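Local coordinates for TbpB (Actinobacillus pleuropneumoniae, PDB 3HOL), which binds host transferrin as a lipoprotein component of the bacterial transferrin receptor, a step that probably serves iron acquisition, at residues 139-144 with 224-229; 148-153 with 161-166; 368-373 with 410-415; 481-486 with 502-507. All blocks are in the same frame, centred on the assembly; numbering follows the deposited sequence.

The four contacts fall into two pairs, on opposite sides of the chain's centre, with about 57 to 59 Å between the centres of contacts in different pairs. Interactions 1 and 2 lie in loops of the N-lobe beta barrel, their centres 12 Å apart. Interaction 2 is nested within the loop that interaction 1 closes, and the two touch through backbone pairs such as P141 with I153. Interactions 3 and 4 follow later in the chain, one after the other, with centres 13 Å apart. Both reach the curled antiparallel sheet of the C-lobe barrel, where M370 and P371 pack on A481. Each pair thus belongs to one lobe: loops in the first, strands and turns in the second.

Interaction 1. Residues 139-144 with 224-229; sequences GRPNYL and YNFFSA
R140 and Y224 meet where two connecting loops of the N-lobe beta barrel fold together: 139-144 comes after strand 119-133, while the segment 224-229 leads toward strand 231-239. Neither segment forms regular structure, and side chains make most of the contact. R140 lays its CG over one face of the Y224 ring, 3.6 Å from the ring centroid, in a CH-pi contact. Its chain stays extended from CG to NE and carries the guanidinium past the ring to the phenol end. There NE, edge on, is 3.1 Å from Y224 OH with an N-H...O angle of 154°, a hydrogen bond that remains doubtful because the position of this hydroxyl is uncertain. Firmer partners lie elsewhere: NH2 bonds to N131 OD1 and NH1 to the carbonyl oxygen of G154. Arginine suits this buried place because its methylenes can cover an aromatic ring while its charged end reaches polar acceptors.

Y224 has CG anti to its backbone N (chi1 -174°), which swings the ring beneath R140 CG. Y224 CB, directed toward 139-144, lies 3.9 Å from P141 CG. The same proline puts CD 3.9 Å from F226 CZ, so its rigid apolar ring serves both aromatics. F226 CE1 lies over one face of the R140 guanidinium, 3.8 Å from NE, but with the planes 62° apart the two groups are not stacked flat. N225, between the aromatics, shapes the chain by an Asx turn, its OD1 accepting from F227 N at 2.9 Å. In the other loop, G139 adopts the positive phi that glycine favours, and its O comes 3.5 Å from Y224 CD1.

Interaction 2. Residues 148-153 with 161-166; sequences YYTKFI and SGDAKP
A single backbone bridge pairs Y148 with A164 inside the long loop joining strands 119-133 and 171-178 of the N-lobe beta barrel. Between the segments Y149 N donates to D163 O at 3.0 Å, nearly straight at 161°, and a backbone bond between K165 and D147 supports the bridge from just outside. D163 O also receives a CA-H...O contact from Y148 CA, 3.3 Å away, and sits at the edge of the Y148 ring.

Y148 is buried, its CE1 4.0 Å from A164 CB, where the small alanine touches both the ring and Y171 of strand 171-178. Y149 lies at the surface, a place that suits a side chain with both a flat apolar ring and a hydroxyl. K165 CG approaches over one face of that ring, 3.8 Å from its centroid, in a CH-pi contact. Beyond CG the lysine chain is extended, running across Y149 until CE reaches Y148 O at 3.6 Å; its NZ is held by N145 O. D163 closes the 3-10 segment 161-163, and its carboxylate makes a salt bridge to K100, just before strand 101-107 of the neighbouring five-stranded sheet. At the outer end, Y149 OH lies 3.3 Å from P166 CD.

Interaction 3. Residues 368-373 with 410-415; sequences DKMPKG and VDFGNK
M370 opens the contact by reaching F412 with its terminal methyl: CE lies 3.6 Å from F412 CE1. The thioether chain is bent at both chi2 (-62°) and chi3 (-67°), which folds the methyl back onto the ring, and the two side chains meet at about a right angle. A flexible, apolar methionine suits this buried position, where it also touches A481 and T365.

Next comes P371, whose ring lies over one face of F412. P371 CG is 3.9 Å from the centroid of the F412 ring, a CH-pi contact, and P371 CB comes 3.6 Å from F412 CD2. V410 CG1 packs over the centre of the opposite face, so the phenylalanine is clasped between a valine from its own segment and a proline from the other. F476 meets the same ring at an angle from outside the two segments.

At K372 the side chain turns away and only the backbone stays close, its O 4.1 Å from G413 CA. G373 then runs alongside G413. With no side chain on either residue, the backbones approach directly, G373 CA lying 3.6 Å from G413 N, while G373 O faces F412 CB at 3.8 Å. Just beyond, F412 and G374 share a backbone hydrogen bond beside the antiparallel pairing of strands 375-387 and 405-411. The facing turn is shaped by an Asx motif: N414 N donates to D411 OD1 at 3.1 Å, from above the carboxylate plane. Altogether, a loop entering the first long strand of the C-lobe barrel packs onto the hairpin turn between strands 405-411 and 416-421, as suits an antiparallel, up-and-down beta barrel.

Interaction 4. Residues 481-486 with 502-507; sequences AAELGG and GAKQQV
L484 and A503 face each other on one side of a two-stranded antiparallel pairing, while E483 and K504 project from the other. L484 CD1 lies 4.2 Å from A503 CB, a leucine branch beside a small methyl, and both side chains pack on F408 of strand 405-411. That apolar face is consistent with the barrel interior.

On the other face E483 and K504 approach each other obliquely. The glutamate chain is extended beyond CG, and its carboxylate is gripped from outside the pairing by the backbone N-H groups of E337 and Y338 of the C-lobe handle domain. E483 OE2 is 4.1 Å from K504 NZ, too far for a salt bridge, though the opposite charges probably still attract. K504 starts with CG anti to its backbone N (chi1 173°) and then bends, which lays CD 3.8 Å from A482 O. Glutamate and lysine thus combine aliphatic stems with charged ends on a side that meets other parts of the protein.

Q505 points toward A482, with its CB 3.5 Å from A482 O; its N donates to that same oxygen at 2.8 Å in an almost straight bond (176°). Two more bonds frame the L484-A503 pair: L484 N to A503 O at 3.0 Å, and A503 N to L484 O at 2.9 Å. Further along, G485 and G502 form a non-hydrogen-bonded pair, CA to CA 4.1 Å, a close approach helped by the lack of side chains. The strands run antiparallel (162° between the short segments), and since the turn lies at the far end, after 492, this is the open end of the beta hairpin 483-492 and 495-508, whose second strand also pairs with 375-387 in the C-lobe beta barrel.

Interaction 1. Residues 139-144 with 224-229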
loop_
_atom_site.group_PDB
_atom_site.type_symbol
_atom_site.label_atom_id
_atom_site.label_comp_id
_atom_site.label_asym_id
_atom_site.label_seq_id
_atom_site.Cartn_x
_atom_site.Cartn_y
_atom_site.Cartn_z
ATOM N N GLY A 139 1.995 -31.303 -27.112
ATOM C CA GLY A 139 1.834 -32.578 -26.437
ATOM C C GLY A 139 1.109 -32.534 -25.097
ATOM O O GLY A 139 1.409 -33.323 -24.203
ATOM N N ARG A 140 0.136 -31.646 -24.972
ATOM C CA ARG A 140 -0.676 -31.576 -23.755
ATOM C C ARG A 140 -1.575 -32.799 -23.670
ATOM O O ARG A 140 -1.912 -33.387 -24.703
ATOM C CB ARG A 140 -1.444 -30.265 -23.670
ATOM C CG ARG A 140 -0.511 -29.119 -23.239
ATOM C CD ARG A 140 -1.170 -27.768 -23.192
ATOM N NE ARG A 140 -0.159 -26.786 -22.827
ATOM C CZ ARG A 140 -0.399 -25.555 -22.396
ATOM N NH1 ARG A 140 -1.641 -25.075 -22.281
ATOM N NH2 ARG A 140 0.633 -24.769 -22.107
ATOM N N PRO A 141 -1.929 -33.210 -22.440
ATOM C CA PRO A 141 -2.609 -34.496 -22.249
ATOM C C PRO A 141 -4.079 -34.468 -22.668
ATOM O O PRO A 141 -4.783 -33.507 -22.422
ATOM C CB PRO A 141 -2.487 -34.747 -20.730
ATOM C CG PRO A 141 -1.701 -33.593 -20.162
ATOM C CD PRO A 141 -1.816 -32.473 -21.168
ATOM N N ASN A 142 -4.538 -35.555 -23.268
ATOM C CA ASN A 142 -5.912 -35.670 -23.678
ATOM C C ASN A 142 -6.823 -36.202 -22.552
ATOM O O ASN A 142 -7.904 -35.640 -22.277
ATOM C CB ASN A 142 -5.953 -36.591 -24.900
ATOM C CG ASN A 142 -5.779 -35.845 -26.191
ATOM O OD1 ASN A 142 -5.961 -34.640 -26.269
ATOM N ND2 ASN A 142 -5.440 -36.575 -27.233
ATOM N N TYR A 143 -6.386 -37.276 -21.903
ATOM C CA TYR A 143 -7.234 -37.999 -20.964
ATOM C C TYR A 143 -6.565 -38.282 -19.626
ATOM O O TYR A 143 -5.665 -39.106 -19.545
ATOM C CB TYR A 143 -7.741 -39.306 -21.609
ATOM C CG TYR A 143 -8.283 -39.125 -23.025
ATOM C CD1 TYR A 143 -9.385 -38.311 -23.263
ATOM C CD2 TYR A 143 -7.689 -39.779 -24.127
ATOM C CE1 TYR A 143 -9.918 -38.166 -24.568
ATOM C CE2 TYR A 143 -8.190 -39.605 -25.451
ATOM C CZ TYR A 143 -9.322 -38.810 -25.650
ATOM O OH TYR A 143 -9.845 -38.592 -26.919
ATOM N N LEU A 144 -7.012 -37.600 -18.564
ATOM C CA LEU A 144 -6.505 -37.852 -17.189
ATOM C C LEU A 144 -7.666 -37.776 -16.191
ATOM O O LEU A 144 -7.764 -36.869 -15.341
ATOM C CB LEU A 144 -5.381 -36.878 -16.808
ATOM C CG LEU A 144 -4.038 -36.952 -17.528
ATOM C CD1 LEU A 144 -3.217 -35.657 -17.316
ATOM C CD2 LEU A 144 -3.226 -38.215 -17.099
ATOM N N TYR A 224 2.930 -34.732 -19.294
ATOM C CA TYR A 224 3.149 -33.308 -19.553
ATOM C C TYR A 224 3.154 -32.533 -18.235
ATOM O O TYR A 224 2.282 -32.727 -17.375
ATOM C CB TYR A 224 2.082 -32.751 -20.482
ATOM C CG TYR A 224 2.298 -31.310 -20.922
ATOM C CD1 TYR A 224 2.981 -31.012 -22.093
ATOM C CD2 TYR A 224 1.800 -30.234 -20.171
ATOM C CE1 TYR A 224 3.169 -29.673 -22.509
ATOM C CE2 TYR A 224 1.995 -28.913 -20.573
ATOM C CZ TYR A 224 2.671 -28.640 -21.742
ATOM O OH TYR A 224 2.856 -27.336 -22.145
ATOM N N ASN A 225 4.113 -31.630 -18.115
ATOM C CA ASN A 225 4.327 -30.860 -16.900
ATOM C C ASN A 225 3.941 -29.409 -17.174
ATOM O O ASN A 225 4.594 -28.728 -17.969
ATOM C CB ASN A 225 5.800 -31.024 -16.452
ATOM C CG ASN A 225 6.224 -29.981 -15.427
ATOM O OD1 ASN A 225 5.395 -29.444 -14.702
ATOM N ND2 ASN A 225 7.504 -29.680 -15.373
ATOM N N PHE A 226 2.839 -28.943 -16.576
ATOM C CA PHE A 226 2.358 -27.564 -16.798
ATOM C C PHE A 226 3.226 -26.445 -16.151
ATOM O O PHE A 226 2.988 -25.253 -16.405
ATOM C CB PHE A 226 0.909 -27.447 -16.313
ATOM C CG PHE A 226 -0.068 -27.984 -17.311
ATOM C CD1 PHE A 226 -0.520 -27.187 -18.363
ATOM C CD2 PHE A 226 -0.462 -29.328 -17.260
ATOM C CE1 PHE A 226 -1.406 -27.718 -19.337
ATOM C CE2 PHE A 226 -1.334 -29.849 -18.208
ATOM C CZ PHE A 226 -1.815 -29.055 -19.240
ATOM N N PHE A 227 4.182 -26.843 -15.305
ATOM C CA PHE A 227 4.885 -25.915 -14.379
ATOM C C PHE A 227 6.392 -25.922 -14.646
ATOM O O PHE A 227 7.195 -26.031 -13.706
ATOM C CB PHE A 227 4.622 -26.357 -12.916
ATOM C CG PHE A 227 3.165 -26.736 -12.659
ATOM C CD1 PHE A 227 2.201 -25.752 -12.557
ATOM C CD2 PHE A 227 2.778 -28.086 -12.551
ATOM C CE1 PHE A 227 0.850 -26.069 -12.352
ATOM C CE2 PHE A 227 1.432 -28.420 -12.353
ATOM C CZ PHE A 227 0.468 -27.406 -12.252
ATOM N N SER A 228 6.763 -25.819 -15.926
ATOM C CA SER A 228 8.176 -26.033 -16.291
ATOM C C SER A 228 8.922 -24.711 -16.385
ATOM O O SER A 228 10.156 -24.698 -16.389
ATOM C CB SER A 228 8.310 -26.818 -17.613
ATOM O OG SER A 228 7.823 -26.055 -18.732
ATOM N N ALA A 229 8.179 -23.618 -16.491
ATOM C CA ALA A 229 8.765 -22.294 -16.770
ATOM C C ALA A 229 9.031 -21.530 -15.489
ATOM O O ALA A 229 8.204 -21.553 -14.570
ATOM C CB ALA A 229 7.832 -21.499 -17.635
#

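Interaction 2. Residues 148-153 with 161-166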
loop_
_atom_site.group_PDB
_atom_site.type_symbol
_atom_site.label_atom_id
_atom_site.label_comp_id
_atom_site.label_asym_id
_atom_site.label_seq_id
_atom_site.Cartn_x
_atom_site.Cartn_y
_atom_site.Cartn_z
ATOM N N TYR A 148 -8.279 -34.777 -13.216
ATOM C CA TYR A 148 -9.081 -33.559 -13.506
ATOM C C TYR A 148 -10.533 -33.857 -13.902
ATOM O O TYR A 148 -10.838 -34.970 -14.389
ATOM C CB TYR A 148 -8.431 -32.728 -14.616
ATOM C CG TYR A 148 -6.967 -32.436 -14.370
ATOM C CD1 TYR A 148 -6.583 -31.469 -13.429
ATOM C CD2 TYR A 148 -5.964 -33.114 -15.076
ATOM C CE1 TYR A 148 -5.240 -31.181 -13.185
ATOM C CE2 TYR A 148 -4.577 -32.838 -14.821
ATOM C CZ TYR A 148 -4.250 -31.859 -13.887
ATOM O OH TYR A 148 -2.935 -31.565 -13.617
ATOM N N TYR A 149 -11.402 -32.874 -13.693
ATOM C CA TYR A 149 -12.819 -32.999 -14.047
ATOM C C TYR A 149 -13.091 -32.601 -15.502
ATOM O O TYR A 149 -14.232 -32.261 -15.862
ATOM C CB TYR A 149 -13.697 -32.146 -13.117
ATOM C CG TYR A 149 -13.629 -32.466 -11.648
ATOM C CD1 TYR A 149 -14.285 -33.576 -11.114
ATOM C CD2 TYR A 149 -12.954 -31.608 -10.770
ATOM C CE1 TYR A 149 -14.222 -33.853 -9.746
ATOM C CE2 TYR A 149 -12.882 -31.867 -9.426
ATOM C CZ TYR A 149 -13.525 -32.983 -8.914
ATOM O OH TYR A 149 -13.438 -33.180 -7.568
ATOM N N THR A 150 -12.065 -32.609 -16.345
ATOM C CA THR A 150 -12.238 -32.223 -17.756
ATOM C C THR A 150 -11.265 -33.039 -18.615
ATOM O O THR A 150 -10.421 -33.728 -18.072
ATOM C CB THR A 150 -12.049 -30.659 -17.945
ATOM O OG1 THR A 150 -12.515 -30.244 -19.246
ATOM C CG2 THR A 150 -10.598 -30.240 -17.707
ATOM N N LYS A 151 -11.436 -32.993 -19.940
ATOM C CA LYS A 151 -10.550 -33.646 -20.929
ATOM C C LYS A 151 -9.824 -32.587 -21.758
ATOM O O LYS A 151 -10.212 -31.405 -21.736
ATOM C CB LYS A 151 -11.376 -34.539 -21.889
ATOM C CG LYS A 151 -12.127 -35.680 -21.199
ATOM C CD LYS A 151 -12.980 -36.567 -22.184
ATOM C CE LYS A 151 -14.145 -35.751 -22.828
ATOM N NZ LYS A 151 -15.134 -36.595 -23.531
ATOM N N PHE A 152 -8.798 -33.006 -22.510
ATOM C CA PHE A 152 -8.079 -32.105 -23.433
ATOM C C PHE A 152 -7.470 -30.948 -22.592
ATOM O O PHE A 152 -7.748 -29.761 -22.790
ATOM C CB PHE A 152 -9.016 -31.663 -24.592
ATOM C CG PHE A 152 -9.734 -32.845 -25.261
ATOM C CD1 PHE A 152 -8.993 -33.841 -25.911
ATOM C CD2 PHE A 152 -11.107 -33.000 -25.161
ATOM C CE1 PHE A 152 -9.623 -34.946 -26.522
ATOM C CE2 PHE A 152 -11.751 -34.122 -25.760
ATOM C CZ PHE A 152 -11.007 -35.081 -26.432
ATOM N N ILE A 153 -6.622 -31.360 -21.661
ATOM C CA ILE A 153 -6.168 -30.541 -20.542
ATOM C C ILE A 153 -5.265 -29.404 -21.025
ATOM O O ILE A 153 -4.215 -29.669 -21.594
ATOM C CB ILE A 153 -5.383 -31.382 -19.518
ATOM C CG1 ILE A 153 -6.114 -32.689 -19.161
ATOM C CG2 ILE A 153 -5.173 -30.550 -18.237
ATOM C CD1 ILE A 153 -7.499 -32.440 -18.610
ATOM N N SER A 161 -6.418 -24.657 -11.415
ATOM C CA SER A 161 -6.270 -25.476 -10.192
ATOM C C SER A 161 -7.640 -26.045 -9.743
ATOM O O SER A 161 -7.720 -27.164 -9.232
ATOM C CB SER A 161 -5.681 -24.650 -9.035
ATOM O OG SER A 161 -6.336 -23.378 -8.976
ATOM N N GLY A 162 -8.703 -25.279 -9.970
ATOM C CA GLY A 162 -10.062 -25.694 -9.606
ATOM C C GLY A 162 -10.626 -26.808 -10.471
ATOM O O GLY A 162 -11.651 -27.407 -10.142
ATOM N N ASP A 163 -9.929 -27.141 -11.553
ATOM C CA ASP A 163 -10.260 -28.376 -12.297
ATOM C C ASP A 163 -9.742 -29.653 -11.647
ATOM O O ASP A 163 -10.143 -30.744 -12.057
ATOM C CB ASP A 163 -9.746 -28.289 -13.759
ATOM C CG ASP A 163 -10.404 -27.149 -14.542
ATOM O OD1 ASP A 163 -11.646 -26.977 -14.409
ATOM O OD2 ASP A 163 -9.691 -26.439 -15.317
ATOM N N ALA A 164 -8.826 -29.555 -10.670
ATOM C CA ALA A 164 -8.122 -30.763 -10.218
ATOM C C ALA A 164 -8.985 -31.535 -9.200
ATOM O O ALA A 164 -9.662 -30.923 -8.369
ATOM C CB ALA A 164 -6.737 -30.405 -9.589
ATOM N N LYS A 165 -8.933 -32.861 -9.231
ATOM C CA LYS A 165 -9.580 -33.679 -8.186
ATOM C C LYS A 165 -8.727 -33.706 -6.906
ATOM O O LYS A 165 -7.512 -34.003 -6.949
ATOM C CB LYS A 165 -9.809 -35.110 -8.689
ATOM C CG LYS A 165 -10.677 -35.192 -9.964
ATOM C CD LYS A 165 -11.203 -36.635 -10.250
ATOM C CE LYS A 165 -12.158 -36.609 -11.428
ATOM N NZ LYS A 165 -12.665 -37.982 -11.706
ATOM N N PRO A 166 -9.347 -33.379 -5.760
ATOM C CA PRO A 166 -8.615 -33.322 -4.489
ATOM C C PRO A 166 -7.940 -34.656 -4.112
ATOM O O PRO A 166 -6.917 -34.657 -3.444
ATOM C CB PRO A 166 -9.690 -32.933 -3.479
ATOM C CG PRO A 166 -10.736 -32.289 -4.283
ATOM C CD PRO A 166 -10.753 -32.996 -5.585
#

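Interaction 3. Residues 368-373 with 410-415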
loop_
_atom_site.group_PDB
_atom_site.type_symbol
_atom_site.label_atom_id
_atom_site.label_comp_id
_atom_site.label_asym_id
_atom_site.label_seq_id
_atom_site.Cartn_x
_atom_site.Cartn_y
_atom_site.Cartn_z
ATOM N N ASP A 368 17.536 1.063 12.186
ATOM C CA ASP A 368 19.003 0.925 12.292
ATOM C C ASP A 368 19.753 2.132 11.747
ATOM O O ASP A 368 20.935 2.270 12.051
ATOM C CB ASP A 368 19.544 -0.343 11.626
ATOM C CG ASP A 368 19.255 -0.387 10.162
ATOM O OD1 ASP A 368 18.086 -0.159 9.784
ATOM O OD2 ASP A 368 20.181 -0.657 9.377
ATOM N N LYS A 369 19.078 2.959 10.934
ATOM C CA LYS A 369 19.633 4.193 10.377
ATOM C C LYS A 369 19.309 5.469 11.174
ATOM O O LYS A 369 19.745 6.562 10.797
ATOM C CB LYS A 369 19.192 4.381 8.919
ATOM C CG LYS A 369 19.572 3.249 7.971
ATOM C CD LYS A 369 21.097 2.923 7.973
ATOM C CE LYS A 369 21.505 2.253 6.640
ATOM N NZ LYS A 369 20.942 0.851 6.584
ATOM N N MET A 370 18.545 5.358 12.258
ATOM C CA MET A 370 18.242 6.551 13.064
ATOM C C MET A 370 19.529 7.018 13.739
ATOM O O MET A 370 20.252 6.191 14.279
ATOM C CB MET A 370 17.207 6.261 14.157
ATOM C CG MET A 370 15.760 6.062 13.661
ATOM S SD MET A 370 15.099 7.525 12.867
ATOM C CE MET A 370 15.016 8.650 14.277
ATOM N N PRO A 371 19.819 8.328 13.700
ATOM C CA PRO A 371 21.015 8.803 14.396
ATOM C C PRO A 371 20.971 8.383 15.856
ATOM O O PRO A 371 19.913 8.406 16.462
ATOM C CB PRO A 371 20.902 10.338 14.268
ATOM C CG PRO A 371 20.093 10.553 13.049
ATOM C CD PRO A 371 19.082 9.437 13.060
ATOM N N LYS A 372 22.106 7.986 16.408
ATOM C CA LYS A 372 22.194 7.589 17.810
ATOM C C LYS A 372 22.467 8.771 18.750
ATOM O O LYS A 372 22.376 8.627 19.973
ATOM C CB LYS A 372 23.246 6.490 17.982
ATOM C CG LYS A 372 22.814 5.132 17.377
ATOM C CD LYS A 372 23.987 4.191 17.244
ATOM C CE LYS A 372 23.631 2.977 16.418
ATOM N NZ LYS A 372 22.415 2.290 16.946
ATOM N N GLY A 373 22.743 9.937 18.161
ATOM C CA GLY A 373 22.958 11.181 18.906
ATOM C C GLY A 373 22.996 12.401 18.008
ATOM O O GLY A 373 22.782 12.306 16.780
ATOM N N VAL A 410 15.521 18.902 17.724
ATOM C CA VAL A 410 15.531 17.461 17.849
ATOM C C VAL A 410 16.834 17.062 18.528
ATOM O O VAL A 410 17.932 17.376 18.049
ATOM C CB VAL A 410 15.399 16.764 16.451
ATOM C CG1 VAL A 410 15.694 15.262 16.553
ATOM C CG2 VAL A 410 14.026 17.025 15.845
ATOM N N ASP A 411 16.689 16.354 19.636
ATOM C CA ASP A 411 17.826 15.869 20.375
ATOM C C ASP A 411 17.762 14.340 20.308
ATOM O O ASP A 411 17.045 13.704 21.092
ATOM C CB ASP A 411 17.731 16.390 21.808
ATOM C CG ASP A 411 18.822 15.844 22.706
ATOM O OD1 ASP A 411 19.630 15.028 22.212
ATOM O OD2 ASP A 411 18.861 16.231 23.907
ATOM N N PHE A 412 18.482 13.756 19.355
ATOM C CA PHE A 412 18.529 12.277 19.239
ATOM C C PHE A 412 19.170 11.578 20.454
ATOM O O PHE A 412 18.741 10.475 20.855
ATOM C CB PHE A 412 19.226 11.847 17.947
ATOM C CG PHE A 412 18.435 12.156 16.696
ATOM C CD1 PHE A 412 17.196 11.558 16.461
ATOM C CD2 PHE A 412 18.934 13.034 15.744
ATOM C CE1 PHE A 412 16.471 11.838 15.291
ATOM C CE2 PHE A 412 18.215 13.325 14.584
ATOM C CZ PHE A 412 16.981 12.728 14.358
ATOM N N GLY A 413 20.197 12.216 21.025
ATOM C CA GLY A 413 20.878 11.682 22.217
ATOM C C GLY A 413 19.936 11.392 23.368
ATOM O O GLY A 413 19.905 10.264 23.902
ATOM N N ASN A 414 19.150 12.400 23.740
ATOM C CA ASN A 414 18.195 12.258 24.835
ATOM C C ASN A 414 16.773 11.882 24.399
ATOM O O ASN A 414 15.856 11.841 25.244
ATOM C CB ASN A 414 18.186 13.531 25.683
ATOM C CG ASN A 414 19.559 13.848 26.238
ATOM O OD1 ASN A 414 20.217 14.810 25.815
ATOM N ND2 ASN A 414 20.025 13.005 27.143
ATOM N N LYS A 415 16.599 11.607 23.101
ATOM C CA LYS A 415 15.313 11.134 22.563
ATOM C C LYS A 415 14.208 12.197 22.722
ATOM O O LYS A 415 13.082 11.885 23.082
ATOM C CB LYS A 415 14.882 9.815 23.241
ATOM C CG LYS A 415 15.231 8.519 22.510
ATOM C CD LYS A 415 16.733 8.325 22.355
ATOM C CE LYS A 415 17.079 7.032 21.605
ATOM N NZ LYS A 415 18.563 6.957 21.563
#

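Interaction 4. Residues 481-486 with 502-507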
loop_
_atom_site.group_PDB
_atom_site.type_symbol
_atom_site.label_atom_id
_atom_site.label_comp_id
_atom_site.label_asym_id
_atom_site.label_seq_id
_atom_site.Cartn_x
_atom_site.Cartn_y
_atom_site.Cartn_z
ATOM N N ALA A 481 16.926 10.110 8.282
ATOM C CA ALA A 481 15.999 10.852 9.146
ATOM C C ALA A 481 16.099 12.371 8.983
ATOM O O ALA A 481 15.827 13.124 9.934
ATOM C CB ALA A 481 16.163 10.454 10.632
ATOM N N ALA A 482 16.441 12.813 7.772
ATOM C CA ALA A 482 16.581 14.229 7.452
ATOM C C ALA A 482 15.243 14.918 7.244
ATOM O O ALA A 482 15.199 16.131 7.033
ATOM C CB ALA A 482 17.449 14.401 6.182
ATOM N N GLU A 483 14.156 14.143 7.238
ATOM C CA GLU A 483 12.809 14.696 7.130
ATOM C C GLU A 483 11.984 14.184 8.301
ATOM O O GLU A 483 12.158 13.038 8.749
ATOM C CB GLU A 483 12.153 14.302 5.788
ATOM C CG GLU A 483 13.010 14.702 4.537
ATOM C CD GLU A 483 12.397 14.325 3.198
ATOM O OE1 GLU A 483 11.265 13.829 3.184
ATOM O OE2 GLU A 483 13.030 14.547 2.128
ATOM N N LEU A 484 11.104 15.033 8.799
ATOM C CA LEU A 484 10.141 14.616 9.841
ATOM C C LEU A 484 8.766 15.181 9.532
ATOM O O LEU A 484 8.634 16.175 8.789
ATOM C CB LEU A 484 10.600 14.979 11.272
ATOM C CG LEU A 484 10.618 16.440 11.782
ATOM C CD1 LEU A 484 9.260 16.999 12.188
ATOM C CD2 LEU A 484 11.558 16.573 12.943
ATOM N N GLY A 485 7.735 14.530 10.065
ATOM C CA GLY A 485 6.370 14.998 9.862
ATOM C C GLY A 485 5.446 14.400 10.905
ATOM O O GLY A 485 5.811 13.441 11.594
ATOM N N GLY A 486 4.237 14.932 11.016
ATOM C CA GLY A 486 3.273 14.345 11.941
ATOM C C GLY A 486 1.958 15.082 11.897
ATOM O O GLY A 486 1.729 15.927 11.029
ATOM N N GLY A 502 5.353 19.064 8.126
ATOM C CA GLY A 502 6.561 18.416 7.663
ATOM C C GLY A 502 7.720 19.405 7.758
ATOM O O GLY A 502 7.483 20.600 7.697
ATOM N N ALA A 503 8.945 18.897 7.931
ATOM C CA ALA A 503 10.133 19.743 8.126
ATOM C C ALA A 503 11.410 19.034 7.683
ATOM O O ALA A 503 11.530 17.827 7.833
ATOM C CB ALA A 503 10.250 20.176 9.604
ATOM N N LYS A 504 12.358 19.811 7.162
ATOM C CA LYS A 504 13.620 19.292 6.661
ATOM C C LYS A 504 14.719 19.665 7.659
ATOM O O LYS A 504 14.703 20.774 8.183
ATOM C CB LYS A 504 13.916 19.921 5.297
ATOM C CG LYS A 504 15.284 19.578 4.747
ATOM C CD LYS A 504 15.283 18.297 3.971
ATOM C CE LYS A 504 15.671 18.587 2.531
ATOM N NZ LYS A 504 16.056 17.332 1.848
ATOM N N GLN A 505 15.629 18.725 7.940
ATOM C CA GLN A 505 16.829 18.971 8.756
ATOM C C GLN A 505 17.610 20.145 8.146
ATOM O O GLN A 505 17.637 20.329 6.927
ATOM C CB GLN A 505 17.708 17.709 8.836
ATOM C CG GLN A 505 18.648 17.623 10.058
ATOM C CD GLN A 505 19.590 16.408 9.999
ATOM O OE1 GLN A 505 19.354 15.364 10.636
ATOM N NE2 GLN A 505 20.661 16.541 9.231
ATOM N N GLN A 506 18.192 20.958 9.016
ATOM C CA GLN A 506 18.919 22.162 8.622
ATOM C C GLN A 506 20.408 21.992 8.887
ATOM O O GLN A 506 20.823 21.159 9.706
ATOM C CB GLN A 506 18.432 23.370 9.427
ATOM C CG GLN A 506 16.972 23.738 9.231
ATOM C CD GLN A 506 16.643 24.084 7.789
ATOM O OE1 GLN A 506 15.960 23.331 7.092
ATOM N NE2 GLN A 506 17.127 25.231 7.335
ATOM N N VAL A 507 21.202 22.790 8.182
ATOM C CA VAL A 507 22.619 22.956 8.513
ATOM C C VAL A 507 22.871 24.467 8.657
ATOM O O VAL A 507 22.196 25.273 8.000
ATOM C CB VAL A 507 23.553 22.240 7.453
ATOM C CG1 VAL A 507 23.416 22.869 6.060
ATOM C CG2 VAL A 507 25.011 22.220 7.898
#